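Local coordinates for CysQ, sulfite synthesis pathway protein (Bacteroides thetaiotaomicron VPI-5482, PDB 3B8B) that probably removes the 3'-phosphate of adenosine 3',5'-bisphosphate to give AMP, as a magnesium-dependent phosphatase of the inositol monophosphatase superfamily, at residues 71-85 with 95-107. Residues are numbered along the deposited sequence; the frame is centred on the assembly and turned at random. Where two conformers were deposited one is given.
Sequences IVAILNETPFPVLSE and RRGWDTLWIVDPL
W102 CG stands opposite its own carbonyl carbon (chi1 -63°), and T78 OG1 sits between backbone N and carbonyl (chi1 75°); together these turns bring the indole N-H to the threonine hydroxyl. The bond from W102 NE1 to T78 OG1 is 2.9 Å long, nearly straight at 161° and close to the ring plane. T78 OG1 donates in turn to L75 O (2.7 Å) and accepts a long bond from F80 N in an ST turn; both fix the hydroxyl, whose single bond to NE1 should limit turning of the indole. L75 CD2 lies over the six-membered ring of W102, a CH-pi contact, while L75 CD1 meets V104 CG2 at 3.8 Å. Thus helix 59-75, through L75, packs on the W102 and V104 face of the sheet; helix 20-43 also touches W102.

Under this layer, strand 82-84 runs parallel to 100-105 at the margin of the six-stranded sheet. W102 N binds P81 O, W102 O takes L83 N, L83 O takes V104 N, and V104 O takes E85 N at 2.9 Å. Just before strand 82-84, P81 sets its CB-CG edge on the W98 face, a CH-pi contact with CB 3.4 Å from the centroid of the six-membered ring; R95 CA lies against the other face. Were W98 an alanine, the P81 edge and the R95 backbone would probably lose the flat ring that separates them, leaving a gap. T100 CG2 rests on the F80 ring, 3.5 Å from CD1.

The ladder sets two carboxylates side by side, E85 OE1 and D105 OD1 being 3.9 Å apart. Both are predicted magnesium ligands, D108 lies close to D105, and such a cluster of acidic side chains is consistent with a metal-binding site.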
# COMPACT_ATOMS: atom_id res chain seq x y z
N ILE A 71 10.04 -4.48 -10.55
CA ILE A 71 8.99 -5.32 -9.96
C ILE A 71 8.62 -6.46 -10.91
O ILE A 71 8.60 -7.60 -10.48
CB ILE A 71 7.75 -4.49 -9.62
CG1 ILE A 71 8.08 -3.53 -8.47
CG2 ILE A 71 6.56 -5.40 -9.29
CD1 ILE A 71 7.00 -2.41 -8.28
N VAL A 72 8.33 -6.15 -12.18
CA VAL A 72 7.86 -7.19 -13.09
C VAL A 72 8.97 -8.19 -13.43
O VAL A 72 8.69 -9.36 -13.74
CB VAL A 72 7.10 -6.66 -14.33
CG1 VAL A 72 5.90 -5.81 -13.90
CG2 VAL A 72 8.04 -5.93 -15.30
N ALA A 73 10.23 -7.78 -13.36
CA ALA A 73 11.34 -8.70 -13.57
C ALA A 73 11.20 -9.89 -12.62
O ALA A 73 11.53 -11.02 -12.98
CB ALA A 73 12.72 -8.03 -13.41
N ILE A 74 10.69 -9.63 -11.42
CA ILE A 74 10.43 -10.68 -10.43
C ILE A 74 9.02 -11.27 -10.58
O ILE A 74 8.89 -12.48 -10.73
CB ILE A 74 10.70 -10.17 -8.99
CG1 ILE A 74 12.20 -9.85 -8.82
CG2 ILE A 74 10.20 -11.17 -7.92
CD1 ILE A 74 12.51 -9.01 -7.60
N LEU A 75 7.98 -10.43 -10.58
CA LEU A 75 6.62 -10.95 -10.57
C LEU A 75 6.25 -11.72 -11.84
O LEU A 75 5.46 -12.65 -11.80
CB LEU A 75 5.60 -9.86 -10.29
CG LEU A 75 5.76 -9.12 -8.95
CD1 LEU A 75 4.57 -8.12 -8.76
CD2 LEU A 75 5.87 -10.12 -7.78
N ASN A 76 6.85 -11.37 -12.98
CA ASN A 76 6.57 -12.11 -14.21
C ASN A 76 6.98 -13.59 -14.12
O ASN A 76 6.46 -14.43 -14.86
CB ASN A 76 7.30 -11.49 -15.41
CG ASN A 76 6.65 -10.21 -15.92
OD1 ASN A 76 5.50 -9.88 -15.62
ND2 ASN A 76 7.41 -9.47 -16.71
N GLU A 77 7.94 -13.88 -13.24
CA GLU A 77 8.43 -15.24 -13.02
C GLU A 77 7.46 -16.12 -12.21
O GLU A 77 7.52 -17.35 -12.25
CB GLU A 77 9.78 -15.21 -12.29
CG GLU A 77 10.87 -14.57 -13.09
CD GLU A 77 11.14 -15.36 -14.35
OE1 GLU A 77 11.31 -16.60 -14.25
OE2 GLU A 77 11.17 -14.74 -15.43
N THR A 78 6.62 -15.45 -11.43
CA THR A 78 5.65 -16.14 -10.62
C THR A 78 4.55 -16.69 -11.51
O THR A 78 4.38 -16.27 -12.66
CB THR A 78 5.02 -15.19 -9.57
OG1 THR A 78 4.09 -14.32 -10.24
CG2 THR A 78 6.08 -14.40 -8.79
N PRO A 79 3.73 -17.60 -10.96
CA PRO A 79 2.62 -18.11 -11.73
C PRO A 79 1.46 -17.18 -11.96
O PRO A 79 0.51 -17.57 -12.60
CB PRO A 79 2.16 -19.32 -10.89
CG PRO A 79 2.60 -19.07 -9.60
CD PRO A 79 3.86 -18.30 -9.68
N PHE A 80 1.50 -15.95 -11.43
CA PHE A 80 0.34 -15.09 -11.50
C PHE A 80 0.57 -13.86 -12.38
O PHE A 80 1.63 -13.24 -12.32
CB PHE A 80 -0.05 -14.63 -10.07
CG PHE A 80 -0.23 -15.78 -9.12
CD1 PHE A 80 -1.18 -16.76 -9.36
CD2 PHE A 80 0.56 -15.90 -8.01
CE1 PHE A 80 -1.31 -17.85 -8.50
CE2 PHE A 80 0.41 -16.98 -7.14
CZ PHE A 80 -0.52 -17.94 -7.38
N PRO A 81 -0.45 -13.49 -13.15
CA PRO A 81 -0.38 -12.32 -14.00
C PRO A 81 -0.33 -11.01 -13.21
O PRO A 81 -0.71 -10.98 -12.03
CB PRO A 81 -1.66 -12.42 -14.84
CG PRO A 81 -2.58 -13.17 -13.97
CD PRO A 81 -1.77 -14.14 -13.24
N VAL A 82 0.13 -9.94 -13.86
CA VAL A 82 0.39 -8.66 -13.23
C VAL A 82 -0.44 -7.54 -13.82
O VAL A 82 -0.45 -7.33 -15.06
CB VAL A 82 1.89 -8.25 -13.37
CG1 VAL A 82 2.17 -6.93 -12.70
CG2 VAL A 82 2.81 -9.36 -12.86
N LEU A 83 -1.16 -6.85 -12.94
CA LEU A 83 -1.91 -5.66 -13.27
C LEU A 83 -1.19 -4.51 -12.58
O LEU A 83 -1.28 -4.36 -11.35
CB LEU A 83 -3.34 -5.78 -12.80
CG LEU A 83 -4.23 -4.55 -12.97
CD1 LEU A 83 -4.31 -4.19 -14.46
CD2 LEU A 83 -5.59 -4.83 -12.38
N SER A 84 -0.44 -3.74 -13.36
CA SER A 84 0.39 -2.63 -12.83
C SER A 84 -0.11 -1.30 -13.30
O SER A 84 -0.55 -1.14 -14.46
CB SER A 84 1.86 -2.76 -13.27
OG SER A 84 2.66 -1.65 -12.82
N GLU A 85 0.01 -0.32 -12.41
CA GLU A 85 -0.25 1.06 -12.75
C GLU A 85 0.59 1.52 -13.96
O GLU A 85 0.09 2.34 -14.77
CB GLU A 85 0.04 1.92 -11.52
CG GLU A 85 -0.20 3.47 -11.67
CD GLU A 85 0.87 4.15 -12.53
OE1 GLU A 85 2.05 3.70 -12.52
OE2 GLU A 85 0.53 5.15 -13.22
N ARG A 95 -8.16 -9.62 -18.35
CA ARG A 95 -7.93 -9.89 -16.93
C ARG A 95 -9.15 -10.42 -16.16
O ARG A 95 -9.01 -10.95 -15.07
CB ARG A 95 -7.33 -8.66 -16.23
CG ARG A 95 -8.19 -7.43 -16.27
CD ARG A 95 -7.53 -6.28 -15.56
NE ARG A 95 -8.33 -5.10 -15.75
CZ ARG A 95 -9.44 -4.82 -15.07
NH1 ARG A 95 -10.11 -3.71 -15.35
NH2 ARG A 95 -9.89 -5.64 -14.11
N ARG A 96 -10.33 -10.31 -16.74
CA ARG A 96 -11.54 -10.74 -16.04
C ARG A 96 -11.51 -12.24 -15.69
O ARG A 96 -12.18 -12.67 -14.75
CB ARG A 96 -12.75 -10.38 -16.90
CG ARG A 96 -14.08 -10.85 -16.41
CD ARG A 96 -15.06 -10.69 -17.55
NE ARG A 96 -16.43 -10.73 -17.08
CZ ARG A 96 -17.47 -10.21 -17.73
NH1 ARG A 96 -17.30 -9.58 -18.89
NH2 ARG A 96 -18.68 -10.30 -17.19
N GLY A 97 -10.75 -13.04 -16.43
CA GLY A 97 -10.61 -14.46 -16.11
C GLY A 97 -9.44 -14.81 -15.21
O GLY A 97 -9.21 -16.00 -14.97
N TRP A 98 -8.71 -13.82 -14.73
CA TRP A 98 -7.61 -14.05 -13.78
C TRP A 98 -8.18 -14.12 -12.39
O TRP A 98 -8.48 -13.07 -11.78
CB TRP A 98 -6.61 -12.91 -13.83
CG TRP A 98 -5.92 -12.70 -15.12
CD1 TRP A 98 -5.93 -13.52 -16.22
CD2 TRP A 98 -5.09 -11.59 -15.46
NE1 TRP A 98 -5.17 -12.98 -17.22
CE2 TRP A 98 -4.63 -11.79 -16.77
CE3 TRP A 98 -4.69 -10.43 -14.78
CZ2 TRP A 98 -3.78 -10.89 -17.42
CZ3 TRP A 98 -3.84 -9.54 -15.42
CH2 TRP A 98 -3.40 -9.77 -16.74
N ASP A 99 -8.32 -15.33 -11.84
CA ASP A 99 -8.81 -15.49 -10.47
C ASP A 99 -7.78 -15.04 -9.43
O ASP A 99 -8.15 -14.59 -8.35
CB ASP A 99 -9.18 -16.92 -10.18
CG ASP A 99 -10.31 -17.43 -11.07
OD1 ASP A 99 -11.25 -16.65 -11.37
OD2 ASP A 99 -10.23 -18.61 -11.45
N THR A 100 -6.50 -15.17 -9.78
CA THR A 100 -5.41 -14.74 -8.90
C THR A 100 -4.47 -13.88 -9.73
O THR A 100 -4.08 -14.25 -10.85
CB THR A 100 -4.63 -15.90 -8.27
OG1 THR A 100 -5.55 -16.81 -7.65
CG2 THR A 100 -3.62 -15.39 -7.23
N LEU A 101 -4.17 -12.70 -9.20
CA LEU A 101 -3.34 -11.74 -9.91
C LEU A 101 -2.62 -10.82 -8.95
O LEU A 101 -3.07 -10.61 -7.82
CB LEU A 101 -4.18 -10.91 -10.89
CG LEU A 101 -5.11 -9.85 -10.28
CD1 LEU A 101 -5.55 -8.82 -11.35
CD2 LEU A 101 -6.32 -10.51 -9.65
N TRP A 102 -1.51 -10.27 -9.42
CA TRP A 102 -0.82 -9.20 -8.72
C TRP A 102 -1.46 -7.88 -9.13
O TRP A 102 -1.73 -7.65 -10.31
CB TRP A 102 0.65 -9.15 -9.08
CG TRP A 102 1.42 -10.37 -8.70
CD1 TRP A 102 1.85 -11.38 -9.53
CD2 TRP A 102 1.88 -10.71 -7.39
NE1 TRP A 102 2.54 -12.32 -8.80
CE2 TRP A 102 2.56 -11.95 -7.49
CE3 TRP A 102 1.79 -10.09 -6.13
CZ2 TRP A 102 3.16 -12.57 -6.38
CZ3 TRP A 102 2.36 -10.73 -5.02
CH2 TRP A 102 3.04 -11.93 -5.16
N ILE A 103 -1.68 -7.00 -8.16
CA ILE A 103 -2.15 -5.64 -8.41
C ILE A 103 -1.12 -4.70 -7.78
O ILE A 103 -0.88 -4.73 -6.55
CB ILE A 103 -3.56 -5.37 -7.87
CG1 ILE A 103 -4.54 -6.39 -8.43
CG2 ILE A 103 -4.01 -3.94 -8.27
CD1 ILE A 103 -6.02 -6.12 -8.10
N VAL A 104 -0.51 -3.88 -8.65
CA VAL A 104 0.73 -3.15 -8.30
C VAL A 104 0.67 -1.67 -8.63
O VAL A 104 0.22 -1.30 -9.71
CB VAL A 104 1.90 -3.77 -9.10
CG1 VAL A 104 3.19 -2.94 -8.92
CG2 VAL A 104 2.11 -5.24 -8.68
N ASP A 105 1.12 -0.83 -7.70
CA ASP A 105 1.48 0.54 -8.03
C ASP A 105 2.94 0.72 -7.67
O ASP A 105 3.29 0.75 -6.49
CB ASP A 105 0.63 1.60 -7.35
CG ASP A 105 0.92 3.01 -7.88
OD1 ASP A 105 1.87 3.19 -8.66
OD2 ASP A 105 0.14 3.95 -7.52
N PRO A 106 3.80 0.81 -8.68
CA PRO A 106 5.24 0.90 -8.39
C PRO A 106 5.65 2.15 -7.61
O PRO A 106 6.66 2.13 -6.91
CB PRO A 106 5.88 0.92 -9.80
CG PRO A 106 4.85 0.30 -10.68
CD PRO A 106 3.54 0.77 -10.13
N LEU A 107 4.86 3.22 -7.71
CA LEU A 107 5.22 4.48 -7.05
C LEU A 107 3.93 5.28 -6.86
O LEU A 107 3.48 6.00 -7.78
CB LEU A 107 6.24 5.25 -7.87
CG LEU A 107 6.95 6.43 -7.19
CD1 LEU A 107 8.00 7.05 -8.14
CD2 LEU A 107 6.00 7.45 -6.64